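Long-range contacts in putative carbonic anhydrase (Streptococcus mutans, PDB 3LAS), which probably catalyses the reversible, zinc-dependent interconversion of carbon dioxide and hydrogencarbonate, as expected of a beta-class carbonic anhydrase: residues F99-F104 against F121-D126; E133-L138 against I148-A153; D40-V45 against Y155-G160; I76-L81 against L143-I148. One frame throughout, in Å; residues are numbered along the deposited sequence. Where two conformers were deposited one is given.

How the interactions relate
Interaction 3 lies nearest the bound zinc ion: the side chain of Asp-40 is about 4 Å from the metal, which Cys-38, His-91 and Cys-94 bind. Interaction 1 lies farther off, the side chain of Phe-99 being about 9 Å from the zinc, and its Phe-121 also touches a bound guanidine. Interactions 2 and 4, their centres about 13 Å apart, are structural and share Ile-148; they touch where Leu-138 O packs on Ile-144 CB at 3.6 Å. Interaction 4 lies about 27 Å from interaction 3, centre to centre, across the chain's centre. Along the chain, interaction 3 encloses the other three, and all four contacts reach the second subunit.

Interaction 1 of 4, residues F99-F104 against F121-D126; sequences FTNAEF and FLPFTD. With GAI (guanidine), chain I.
Phe-121 leads the second segment and meets three residues of 99-104. Its backbone N donates to Asn-101 OD1 at 2.9 Å, the donor tilted 31° from the carbonyl plane. The same oxygen lies at the edge of the Phe-121 ring, while Asn-101 ND2 is held by Asp-120, so both ends of the amide are engaged. Phe-121 CB lies 3.7 Å from Phe-99 CE1. Over one face of the Phe-121 ring stands Phe-104, edge first, in a T-shaped stack with centroids 5.1 Å apart and planes at 89°. Phe-104 has CG anti to its backbone N, which carries the ring across to this face. Thr-100 is the N-cap residue of helix 101-112, its own N donating to Glu-103 OE1 at 3.1 Å; the segment 121-126 runs on to helix 127-140. Phe-121 CZ is 3.7 Å from guanidine N3, and Val-75 of the second subunit packs on both Phe-104 and Phe-121. Pro-123 then sets its CB over the Phe-99 ring in a CH-pi contact, 4.2 Å from the ring centroid and 26° off the normal. Pro-123 CD lies 3.5 Å from Asn-101 OD1.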
loop_
_atom_site.group_PDB
_atom_site.type_symbol
_atom_site.label_atom_id
_atom_site.label_comp_id
_atom_site.label_asym_id
_atom_site.label_seq_id
_atom_site.Cartn_x
_atom_site.Cartn_y
_atom_site.Cartn_z
ATOM N N PHE A 99 -6.597 -4.567 18.714
ATOM C CA PHE A 99 -5.758 -5.582 19.419
ATOM C C PHE A 99 -4.601 -4.934 20.088
ATOM O O PHE A 99 -4.184 -3.828 19.740
ATOM C CB PHE A 99 -5.324 -6.669 18.416
ATOM C CG PHE A 99 -4.317 -6.162 17.419
ATOM C CD1 PHE A 99 -2.929 -6.264 17.663
ATOM C CD2 PHE A 99 -4.726 -5.604 16.204
ATOM C CE1 PHE A 99 -2.035 -5.724 16.700
ATOM C CE2 PHE A 99 -3.850 -5.144 15.298
ATOM C CZ PHE A 99 -2.495 -5.120 15.540
ATOM N N THR A 100 -4.033 -5.654 21.059
ATOM C CA THR A 100 -2.704 -5.342 21.616
ATOM C C THR A 100 -1.714 -6.398 21.118
ATOM O O THR A 100 -2.033 -7.522 20.779
ATOM C CB THR A 100 -2.679 -5.382 23.170
ATOM O OG1 THR A 100 -2.906 -6.710 23.597
ATOM C CG2 THR A 100 -3.775 -4.465 23.708
ATOM N N ASN A 101 -0.421 -6.014 21.144
ATOM C CA ASN A 101 0.564 -7.008 20.806
ATOM C C ASN A 101 0.521 -8.221 21.668
ATOM O O ASN A 101 0.649 -9.352 21.143
ATOM C CB ASN A 101 2.004 -6.423 20.860
ATOM C CG ASN A 101 2.383 -5.579 19.716
ATOM O OD1 ASN A 101 1.940 -5.806 18.547
ATOM N ND2 ASN A 101 3.265 -4.579 19.977
ATOM N N ALA A 102 0.335 -8.045 22.961
ATOM C CA ALA A 102 0.302 -9.201 23.823
ATOM C C ALA A 102 -0.850 -10.148 23.530
ATOM O O ALA A 102 -0.652 -11.327 23.435
ATOM C CB ALA A 102 0.241 -8.684 25.316
ATOM N N GLU A 103 -2.017 -9.606 23.305
ATOM C CA GLU A 103 -3.217 -10.459 23.074
ATOM C C GLU A 103 -3.036 -11.120 21.684
ATOM O O GLU A 103 -3.297 -12.311 21.509
ATOM C CB GLU A 103 -4.484 -9.570 22.899
ATOM C CG GLU A 103 -4.935 -8.680 24.057
ATOM C CD GLU A 103 -6.108 -7.729 23.687
ATOM O OE1 GLU A 103 -6.236 -7.234 22.459
ATOM O OE2 GLU A 103 -6.872 -7.495 24.655
ATOM N N PHE A 104 -2.541 -10.362 20.697
ATOM C CA PHE A 104 -2.497 -10.895 19.325
ATOM C C PHE A 104 -1.432 -11.971 19.241
ATOM O O PHE A 104 -1.615 -13.006 18.660
ATOM C CB PHE A 104 -2.241 -9.776 18.369
ATOM C CG PHE A 104 -2.422 -10.178 16.952
ATOM C CD1 PHE A 104 -1.483 -9.852 16.025
ATOM C CD2 PHE A 104 -3.590 -10.784 16.460
ATOM C CE1 PHE A 104 -1.648 -10.129 14.669
ATOM C CE2 PHE A 104 -3.733 -11.056 15.057
ATOM C CZ PHE A 104 -2.725 -10.770 14.194
ATOM N N PHE A 121 3.499 -5.569 16.101
ATOM C CA PHE A 121 2.467 -5.432 15.071
ATOM C C PHE A 121 1.978 -4.022 14.892
ATOM O O PHE A 121 1.108 -3.763 14.005
ATOM C CB PHE A 121 1.311 -6.422 15.290
ATOM C CG PHE A 121 1.770 -7.844 15.021
ATOM C CD1 PHE A 121 1.629 -8.403 13.768
ATOM C CD2 PHE A 121 2.354 -8.596 16.037
ATOM C CE1 PHE A 121 2.092 -9.687 13.482
ATOM C CE2 PHE A 121 2.806 -9.926 15.734
ATOM C CZ PHE A 121 2.674 -10.416 14.432
ATOM N N LEU A 122 2.490 -3.070 15.675
ATOM C CA LEU A 122 2.250 -1.643 15.485
ATOM C C LEU A 122 0.800 -1.202 15.707
ATOM O O LEU A 122 0.260 -0.374 14.982
ATOM C CB LEU A 122 2.806 -1.063 14.172
ATOM C CG LEU A 122 4.222 -1.415 13.848
ATOM C CD1 LEU A 122 4.654 -1.005 12.438
ATOM C CD2 LEU A 122 5.190 -0.856 14.893
ATOM N N PRO A 123 0.089 -1.706 16.753
ATOM C CA PRO A 123 -1.236 -1.201 17.077
ATOM C C PRO A 123 -1.194 0.229 17.589
ATOM O O PRO A 123 -0.082 0.724 17.934
ATOM C CB PRO A 123 -1.737 -2.195 18.205
ATOM C CG PRO A 123 -0.438 -2.513 18.942
ATOM C CD PRO A 123 0.617 -2.636 17.789
ATOM N N PHE A 124 -2.369 0.807 17.676
ATOM C CA PHE A 124 -2.438 2.135 18.343
ATOM C C PHE A 124 -3.831 2.247 18.928
ATOM O O PHE A 124 -4.855 1.588 18.501
ATOM C CB PHE A 124 -2.111 3.294 17.323
ATOM C CG PHE A 124 -3.059 3.423 16.148
ATOM C CD1 PHE A 124 -4.313 3.961 16.308
ATOM C CD2 PHE A 124 -2.619 3.097 14.894
ATOM C CE1 PHE A 124 -5.160 4.148 15.186
ATOM C CE2 PHE A 124 -3.453 3.296 13.748
ATOM C CZ PHE A 124 -4.689 3.777 13.916
ATOM N N THR A 125 -3.957 3.251 19.805
ATOM C CA THR A 125 -5.265 3.544 20.381
ATOM C C THR A 125 -5.797 4.939 20.075
ATOM O O THR A 125 -7.018 5.176 19.944
ATOM C CB THR A 125 -5.270 3.416 21.972
ATOM O OG1 THR A 125 -4.090 3.976 22.551
ATOM C CG2 THR A 125 -5.360 1.906 22.272
ATOM N N ASP A 126 -4.902 5.901 19.944
ATOM C CA ASP A 126 -5.283 7.310 19.758
ATOM C C ASP A 126 -4.863 7.658 18.356
ATOM O O ASP A 126 -3.676 7.620 18.019
ATOM C CB ASP A 126 -4.519 8.096 20.800
ATOM C CG ASP A 126 -4.784 9.590 20.771
ATOM O OD1 ASP A 126 -4.851 10.201 19.734
ATOM O OD2 ASP A 126 -4.858 10.193 21.900
HETATM C C GAI I . 5.892 -9.830 11.247
HETATM N N1 GAI I . 6.529 -9.916 10.069
HETATM N N2 GAI I . 5.719 -8.814 12.062
HETATM N N3 GAI I . 5.562 -10.682 12.117
#

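Interaction 2 of 4, residues E133-L138 against I148-A153; sequences EDIALL and IIISGA
Ile-135 lays its gamma branches against Ile-150, with CG1 3.9 Å and CG2 4.0 Å from Ile-150 CG2. The two side chains run alongside in opposite senses, and the Ile-150 CG2 methyl lies against both gamma carbons of Ile-135 and not on its tip. That tip travels further along the strand: Ile-135 CG1 is anti to the carbonyl carbon (chi1 -70°) and the chain is extended at chi2 (178°), which brings CD1 to 3.7 Å from Gly-152 N and the same distance from Gly-152 CA. The methyl therefore rests directly on main chain, at a position where the strand has no side chain to intervene. The other end of Ile-150 is occupied by Leu-138, whose CB is 3.8 Å from Ile-150 CD1. Ile-150 thus spans Ile-135 and Leu-138, about one turn apart on the same helix face.

The backbones run nearly antiparallel, the axes of helix 133-138 and strand 149-153 being at 166° and 9.2 Å apart at closest approach. This is helix 127-140 packed on one face of the mixed beta sheet, connected to its strand by a short loop. Val-88 of the neighbouring strand 85-91 extends the apolar surface beneath Ile-135 and Leu-138, whereas Ser-151 and Ala-153 point away, where Phe-6 of the second subunit packs on them. No hydrogen bond links the two segments, so helix and strand are held together here by the shape fit and burial of aliphatic groups.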
loop_
_atom_site.group_PDB
_atom_site.type_symbol
_atom_site.label_atom_id
_atom_site.label_comp_id
_atom_site.label_asym_id
_atom_site.label_seq_id
_atom_site.Cartn_x
_atom_site.Cartn_y
_atom_site.Cartn_z
ATOM N N GLU A 133 3.130 10.227 15.666
ATOM C CA GLU A 133 4.275 9.335 15.851
ATOM C C GLU A 133 4.873 8.944 14.475
ATOM O O GLU A 133 6.108 8.909 14.320
ATOM C CB GLU A 133 3.824 8.100 16.617
ATOM C CG GLU A 133 4.831 7.022 16.746
ATOM C CD GLU A 133 4.276 5.782 17.509
ATOM O OE1 GLU A 133 3.049 5.560 17.404
ATOM O OE2 GLU A 133 5.091 5.090 18.232
ATOM N N ASP A 134 4.013 8.681 13.484
ATOM C CA ASP A 134 4.532 8.247 12.174
ATOM C C ASP A 134 5.207 9.410 11.458
ATOM O O ASP A 134 6.298 9.234 10.820
ATOM C CB ASP A 134 3.360 7.654 11.359
ATOM C CG ASP A 134 3.072 6.255 11.793
ATOM O OD1 ASP A 134 3.987 5.497 12.146
ATOM O OD2 ASP A 134 1.943 5.841 11.695
ATOM N N ILE A 135 4.682 10.624 11.605
ATOM C CA ILE A 135 5.364 11.835 11.039
ATOM C C ILE A 135 6.699 11.969 11.717
ATOM O O ILE A 135 7.706 12.243 10.996
ATOM C CB ILE A 135 4.470 13.024 11.159
ATOM C CG1 ILE A 135 3.279 12.870 10.180
ATOM C CG2 ILE A 135 5.312 14.313 10.843
ATOM C CD1 ILE A 135 2.299 14.047 10.292
ATOM N N ALA A 136 6.797 11.798 13.053
ATOM C CA ALA A 136 8.129 11.894 13.707
ATOM C C ALA A 136 9.075 10.845 13.229
ATOM O O ALA A 136 10.284 11.181 13.029
ATOM C CB ALA A 136 7.947 11.758 15.215
ATOM N N LEU A 137 8.650 9.617 12.946
ATOM C CA LEU A 137 9.566 8.671 12.404
ATOM C C LEU A 137 10.109 9.077 11.055
ATOM O O LEU A 137 11.304 8.845 10.778
ATOM C CB LEU A 137 8.908 7.262 12.251
ATOM C CG LEU A 137 8.584 6.633 13.598
ATOM C CD1 LEU A 137 7.660 5.373 13.355
ATOM C CD2 LEU A 137 9.902 6.197 14.340
ATOM N N LEU A 138 9.318 9.710 10.220
ATOM C CA LEU A 138 9.809 10.208 8.929
ATOM C C LEU A 138 10.764 11.342 9.086
ATOM O O LEU A 138 11.854 11.361 8.457
ATOM C CB LEU A 138 8.652 10.621 8.008
ATOM C CG LEU A 138 7.714 9.467 7.646
ATOM C CD1 LEU A 138 6.448 10.050 6.979
ATOM C CD2 LEU A 138 8.435 8.493 6.704
ATOM N N ILE A 148 11.052 18.413 2.662
ATOM C CA ILE A 148 9.908 17.523 2.226
ATOM C C ILE A 148 8.743 17.963 3.201
ATOM O O ILE A 148 8.808 17.835 4.430
ATOM C CB ILE A 148 10.084 15.990 2.428
ATOM C CG1 ILE A 148 11.320 15.247 1.749
ATOM C CG2 ILE A 148 8.718 15.301 2.012
ATOM C CD1 ILE A 148 11.220 15.011 0.247
ATOM N N ILE A 149 7.632 18.519 2.618
ATOM C CA ILE A 149 6.448 18.823 3.405
ATOM C C ILE A 149 5.726 17.491 3.730
ATOM O O ILE A 149 5.474 16.645 2.855
ATOM C CB ILE A 149 5.452 19.731 2.664
ATOM C CG1 ILE A 149 6.116 21.130 2.484
ATOM C CG2 ILE A 149 4.197 19.847 3.423
ATOM C CD1 ILE A 149 5.331 22.106 1.609
ATOM N N ILE A 150 5.465 17.291 4.978
ATOM C CA ILE A 150 4.781 16.102 5.516
ATOM C C ILE A 150 3.496 16.549 6.170
ATOM O O ILE A 150 3.556 17.365 7.128
ATOM C CB ILE A 150 5.664 15.302 6.471
ATOM C CG1 ILE A 150 6.973 14.946 5.803
ATOM C CG2 ILE A 150 4.902 14.022 6.870
ATOM C CD1 ILE A 150 7.911 14.114 6.674
ATOM N N SER A 151 2.338 16.102 5.736
ATOM C CA SER A 151 1.059 16.451 6.339
ATOM C C SER A 151 0.447 15.204 6.954
ATOM O O SER A 151 0.659 14.106 6.437
ATOM C CB SER A 151 0.057 17.060 5.315
ATOM O OG SER A 151 0.692 18.177 4.679
ATOM N N GLY A 152 -0.306 15.347 7.999
ATOM C CA GLY A 152 -1.049 14.262 8.634
ATOM C C GLY A 152 -2.516 14.483 8.497
ATOM O O GLY A 152 -3.018 15.613 8.540
ATOM N N ALA A 153 -3.276 13.388 8.393
ATOM C CA ALA A 153 -4.724 13.449 8.255
ATOM C C ALA A 153 -5.397 12.198 8.704
ATOM O O ALA A 153 -4.745 11.144 8.806
ATOM C CB ALA A 153 -5.087 13.812 6.824
#

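Interaction 3 of 4, residues D40-V45 against Y155-G160; sequences DSRLHV and YDVDTG
The two loops come closest at Arg-42 and Val-157, whose CA atoms are 6.3 Å apart, with Asp-40 to Leu-43 folded into a type I beta turn. These loops follow strands 33-38 and 149-155 of the sheet, and the Asp-40/Arg-42 pair formed here is the Asp-Arg dyad characteristic of beta-class carbonic anhydrases, beside the zinc. Arg-42 grips the carboxylate side-on: NE donates to the syn lone pair of Asp-40 OD1 at 2.9 Å, nearly in the guanidinium plane, and NH2 reaches OD2 at 3.0 Å. Asp-40 OD1 also accepts from Arg-42 N, from above the carboxylate plane, closing an Asx turn; in the conformer given, three bonds thus fix the rotation of the carboxylate. Arg-42 NH1 turns to a salt bridge with Asp-93 and to Leu-25 O of the second subunit. Val-157 CG2 covers one face of the guanidinium, 3.9 Å from NH1 and offset toward its rim. Farther along, Leu-43 CD1 stands almost exactly over the centre of the Tyr-155 ring, 3.6 Å from the centroid and 1° off the normal. Water 1 bridges the loops, lying 2.8 Å from His-44 N, from which it accepts, and 2.8 Å from Tyr-155 OH.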
loop_
_atom_site.group_PDB
_atom_site.type_symbol
_atom_site.label_atom_id
_atom_site.label_comp_id
_atom_site.label_asym_id
_atom_site.label_seq_id
_atom_site.Cartn_x
_atom_site.Cartn_y
_atom_site.Cartn_z
ATOM N N ASP A 40 -6.994 -0.663 4.645
ATOM C CA ASP A 40 -8.417 -0.808 4.851
ATOM C C ASP A 40 -9.239 -0.811 3.575
ATOM O O ASP A 40 -9.138 0.067 2.733
ATOM C CB ASP A 40 -8.916 0.313 5.766
ATOM C CG ASP A 40 -10.291 0.007 6.270
ATOM O OD1 ASP A 40 -11.289 0.435 5.615
ATOM O OD2 ASP A 40 -10.380 -0.554 7.371
ATOM N N SER A 41 -10.074 -1.843 3.492
ATOM C CA SER A 41 -10.919 -2.085 2.280
ATOM C C SER A 41 -11.922 -0.986 2.026
ATOM O O SER A 41 -12.474 -0.879 0.906
ATOM C CB SER A 41 -11.655 -3.404 2.426
ATOM O OG SER A 41 -12.612 -3.346 3.514
ATOM N N ARG A 42 -12.220 -0.149 3.042
ATOM C CA ARG A 42 -13.258 0.901 2.916
ATOM C C ARG A 42 -12.657 2.230 2.539
ATOM O O ARG A 42 -13.365 3.246 2.557
ATOM C CB ARG A 42 -14.012 1.035 4.221
ATOM C CG ARG A 42 -14.637 -0.329 4.687
ATOM C CD ARG A 42 -15.021 -0.305 6.151
ATOM N NE ARG A 42 -13.813 -0.167 6.969
ATOM C CZ ARG A 42 -13.848 -0.071 8.294
ATOM N NH1 ARG A 42 -15.029 -0.139 8.966
ATOM N NH2 ARG A 42 -12.753 0.210 8.968
ATOM N N LEU A 43 -11.367 2.257 2.204
ATOM C CA LEU A 43 -10.702 3.446 1.733
ATOM C C LEU A 43 -10.228 3.244 0.318
ATOM O O LEU A 43 -9.337 2.386 0.077
ATOM C CB LEU A 43 -9.582 3.868 2.676
ATOM C CG LEU A 43 -8.636 4.967 2.190
ATOM C CD1 LEU A 43 -9.347 6.293 1.804
ATOM C CD2 LEU A 43 -7.567 5.177 3.186
ATOM N N HIS A 44 -10.866 3.958 -0.630
ATOM C CA HIS A 44 -10.368 3.994 -2.011
ATOM C C HIS A 44 -9.734 5.360 -2.180
ATOM O O HIS A 44 -10.439 6.389 -2.184
ATOM C CB HIS A 44 -11.479 3.677 -2.999
ATOM C CG HIS A 44 -11.836 2.223 -3.018
ATOM N ND1 HIS A 44 -12.856 1.766 -3.826
ATOM C CD2 HIS A 44 -11.304 1.151 -2.362
ATOM C CE1 HIS A 44 -12.954 0.476 -3.653
ATOM N NE2 HIS A 44 -12.040 0.048 -2.789
ATOM N N VAL A 45 -8.408 5.368 -2.180
ATOM C CA VAL A 45 -7.640 6.608 -2.019
ATOM C C VAL A 45 -7.861 7.578 -3.156
ATOM O O VAL A 45 -7.960 8.804 -2.951
ATOM C CB VAL A 45 -6.148 6.247 -1.874
ATOM C CG1 VAL A 45 -5.364 7.489 -1.778
ATOM C CG2 VAL A 45 -5.945 5.426 -0.646
ATOM N N TYR A 155 -8.937 9.894 7.738
ATOM C CA TYR A 155 -10.097 9.581 6.899
ATOM C C TYR A 155 -11.202 8.959 7.786
ATOM O O TYR A 155 -10.942 7.980 8.527
ATOM C CB TYR A 155 -9.640 8.546 5.843
ATOM C CG TYR A 155 -10.775 8.074 4.948
ATOM C CD1 TYR A 155 -11.299 6.766 5.133
ATOM C CD2 TYR A 155 -11.336 8.892 3.957
ATOM C CE1 TYR A 155 -12.331 6.315 4.277
ATOM C CE2 TYR A 155 -12.351 8.447 3.159
ATOM C CZ TYR A 155 -12.840 7.192 3.305
ATOM O OH TYR A 155 -13.885 6.803 2.492
ATOM N N ASP A 156 -12.422 9.480 7.669
ATOM C CA ASP A 156 -13.578 8.906 8.420
ATOM C C ASP A 156 -14.227 7.895 7.496
ATOM O O ASP A 156 -14.807 8.264 6.447
ATOM C CB ASP A 156 -14.512 10.056 8.759
ATOM C CG ASP A 156 -15.676 9.621 9.566
ATOM O OD1 ASP A 156 -16.042 10.362 10.501
ATOM O OD2 ASP A 156 -16.278 8.554 9.321
ATOM N N VAL A 157 -14.163 6.617 7.848
ATOM C CA VAL A 157 -14.658 5.569 6.944
ATOM C C VAL A 157 -16.167 5.641 6.794
ATOM O O VAL A 157 -16.674 5.100 5.826
ATOM C CB VAL A 157 -14.301 4.122 7.390
ATOM C CG1 VAL A 157 -12.783 3.894 7.290
ATOM C CG2 VAL A 157 -14.782 3.799 8.829
ATOM N N ASP A 158 -16.896 6.258 7.699
ATOM C CA ASP A 158 -18.368 6.353 7.563
ATOM C C ASP A 158 -18.807 7.499 6.715
ATOM O O ASP A 158 -19.901 7.439 6.167
ATOM C CB ASP A 158 -19.052 6.369 8.956
ATOM C CG ASP A 158 -18.939 5.053 9.676
ATOM O OD1 ASP A 158 -18.388 4.071 9.184
ATOM O OD2 ASP A 158 -19.572 5.037 10.761
ATOM N N THR A 159 -18.012 8.552 6.602
ATOM C CA THR A 159 -18.495 9.792 5.889
ATOM C C THR A 159 -17.690 10.069 4.626
ATOM O O THR A 159 -18.155 10.845 3.770
ATOM C CB THR A 159 -18.468 10.980 6.730
ATOM O OG1 THR A 159 -17.086 11.253 7.029
ATOM C CG2 THR A 159 -19.265 10.810 8.051
ATOM N N GLY A 160 -16.469 9.506 4.528
ATOM C CA GLY A 160 -15.609 9.836 3.385
ATOM C C GLY A 160 -14.732 11.039 3.654
ATOM O O GLY A 160 -13.900 11.356 2.817
HETATM O O HOH W 1 -12.814 5.859 0.050
#

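Interaction 4 of 4, residues I76-L81 against L143-I148; sequences ISEQQL and LIPEDI
Glu-78 reaches from helix 68-80 into the tighter part of this contact, where its carboxylate meets the apolar groups of Ile-144, Pro-145 and Ile-148. Ile-148 approaches head-on, its CD1 3.7 Å from Glu-78 CD. Ile-144 instead lies across the glutamate and brings CD1 to 3.7 Å from OE1. Glu-78 can extend this far because its chain is straight beyond CG (chi2 170°). Ile-86 of strand 85-91 touches Glu-78, Ile-144 and Ile-148 alike, which places this part of the contact against the sheet.

The other part is looser and more polar. Here Gln-79, bent at chi2 (-46°), carries NE2 to 3.8 Å from Pro-145 CG, a van der Waals approach to the partly exposed proline. No direct hydrogen bond joins the segments. Water 2 does the joining instead: it donates to Glu-78 OE1 at 2.7 Å and to Leu-143 O at 2.8 Å, and accepts from Gln-79 NE2 at 2.9 Å. One molecule thereby ties two neighbouring helical side chains to a main-chain carbonyl of the facing loop, and gives the buried carboxylate oxygen a polar partner amid hydrocarbon. The loop is exposed at Glu-146 and Asp-147, whose side chains are not modelled past CB, consistent with mobility.

The contact belongs to the alpha/beta layering of the fold: the C-terminal end of helix 68-80, which precedes strand 85-91, packs against the loop that leads from helix 127-140 into the adjacent parallel strand 149-155.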
loop_
_atom_site.group_PDB
_atom_site.type_symbol
_atom_site.label_atom_id
_atom_site.label_comp_id
_atom_site.label_asym_id
_atom_site.label_seq_id
_atom_site.Cartn_x
_atom_site.Cartn_y
_atom_site.Cartn_z
ATOM N N ILE A 76 12.704 5.391 -2.698
ATOM C CA ILE A 76 12.558 5.143 -4.138
ATOM C C ILE A 76 11.626 6.175 -4.709
ATOM O O ILE A 76 11.924 6.805 -5.779
ATOM C CB ILE A 76 12.061 3.668 -4.371
ATOM C CG1 ILE A 76 13.174 2.730 -3.963
ATOM C CG2 ILE A 76 11.628 3.502 -5.825
ATOM C CD1 ILE A 76 12.636 1.271 -3.783
ATOM N N SER A 77 10.492 6.428 -4.090
ATOM C CA SER A 77 9.537 7.423 -4.631
ATOM C C SER A 77 10.163 8.807 -4.831
ATOM O O SER A 77 9.877 9.456 -5.833
ATOM C CB SER A 77 8.359 7.507 -3.610
ATOM O OG SER A 77 7.406 8.471 -4.015
ATOM N N GLU A 78 10.955 9.207 -3.839
ATOM C CA GLU A 78 11.517 10.555 -3.814
ATOM C C GLU A 78 12.777 10.685 -4.656
ATOM O O GLU A 78 12.921 11.628 -5.485
ATOM C CB GLU A 78 11.831 10.949 -2.381
ATOM C CG GLU A 78 10.520 11.181 -1.598
ATOM C CD GLU A 78 10.622 11.347 -0.144
ATOM O OE1 GLU A 78 11.688 11.177 0.468
ATOM O OE2 GLU A 78 9.532 11.554 0.508
ATOM N N GLN A 79 13.723 9.746 -4.500
ATOM C CA GLN A 79 15.026 9.936 -5.135
ATOM C C GLN A 79 15.036 9.339 -6.481
ATOM O O GLN A 79 15.793 9.843 -7.360
ATOM C CB GLN A 79 16.165 9.342 -4.255
ATOM C CG GLN A 79 16.192 9.988 -2.842
ATOM C CD GLN A 79 16.088 11.487 -2.773
ATOM O OE1 GLN A 79 16.681 12.184 -3.613
ATOM N NE2 GLN A 79 15.355 12.030 -1.838
ATOM N N GLN A 80 14.322 8.269 -6.782
ATOM C CA GLN A 80 14.286 7.748 -8.131
ATOM C C GLN A 80 13.098 8.343 -8.901
ATOM O O GLN A 80 13.214 8.622 -10.099
ATOM C CB GLN A 80 14.222 6.228 -8.021
ATOM C CG GLN A 80 14.404 5.436 -9.324
ATOM C CD GLN A 80 15.779 5.434 -9.899
ATOM O OE1 GLN A 80 16.639 6.180 -9.438
ATOM N NE2 GLN A 80 15.974 4.668 -10.949
ATOM N N LEU A 81 11.960 8.586 -8.272
ATOM C CA LEU A 81 10.709 8.938 -8.938
ATOM C C LEU A 81 10.220 10.356 -8.699
ATOM O O LEU A 81 9.083 10.643 -9.091
ATOM C CB LEU A 81 9.645 7.820 -8.742
ATOM C CG LEU A 81 10.129 6.454 -9.103
ATOM C CD1 LEU A 81 9.115 5.354 -8.740
ATOM C CD2 LEU A 81 10.504 6.349 -10.646
ATOM N N LEU A 143 17.046 9.209 5.682
ATOM C CA LEU A 143 16.765 8.901 4.315
ATOM C C LEU A 143 15.656 9.797 3.797
ATOM O O LEU A 143 15.387 9.707 2.565
ATOM C CB LEU A 143 16.430 7.426 4.156
ATOM C CG LEU A 143 17.574 6.442 4.413
ATOM C CD1 LEU A 143 17.097 5.022 4.533
ATOM C CD2 LEU A 143 18.518 6.563 3.237
ATOM N N ILE A 144 14.979 10.556 4.616
ATOM C CA ILE A 144 13.874 11.439 4.137
ATOM C C ILE A 144 14.410 12.875 4.328
ATOM O O ILE A 144 14.668 13.328 5.441
ATOM C CB ILE A 144 12.612 11.219 4.990
ATOM C CG1 ILE A 144 12.119 9.796 4.998
ATOM C CG2 ILE A 144 11.537 12.184 4.490
ATOM C CD1 ILE A 144 11.737 9.217 3.649
ATOM N N PRO A 145 14.590 13.613 3.250
ATOM C CA PRO A 145 15.224 14.909 3.357
ATOM C C PRO A 145 14.388 15.902 4.120
ATOM O O PRO A 145 13.177 15.798 4.229
ATOM C CB PRO A 145 15.114 15.469 1.917
ATOM C CG PRO A 145 15.130 14.413 1.098
ATOM C CD PRO A 145 14.617 13.162 1.883
ATOM N N GLU A 146 15.078 16.902 4.619
ATOM C CA GLU A 146 14.428 18.023 5.261
ATOM C C GLU A 146 13.567 18.877 4.334
ATOM O O GLU A 146 12.634 19.366 4.829
ATOM C CB GLU A 146 15.485 18.911 5.886
ATOM N N ASP A 147 13.778 19.057 3.000
ATOM C CA ASP A 147 12.846 20.103 2.311
ATOM C C ASP A 147 11.596 19.334 1.815
ATOM O O ASP A 147 11.175 19.560 0.614
ATOM C CB ASP A 147 13.493 20.843 1.107
ATOM N N ILE A 148 11.052 18.413 2.662
ATOM C CA ILE A 148 9.908 17.523 2.226
ATOM C C ILE A 148 8.743 17.963 3.201
ATOM O O ILE A 148 8.808 17.835 4.430
ATOM C CB ILE A 148 10.084 15.990 2.428
ATOM C CG1 ILE A 148 11.320 15.247 1.749
ATOM C CG2 ILE A 148 8.718 15.301 2.012
ATOM C CD1 ILE A 148 11.220 15.011 0.247
HETATM O O HOH W 2 14.122 10.196 0.091
#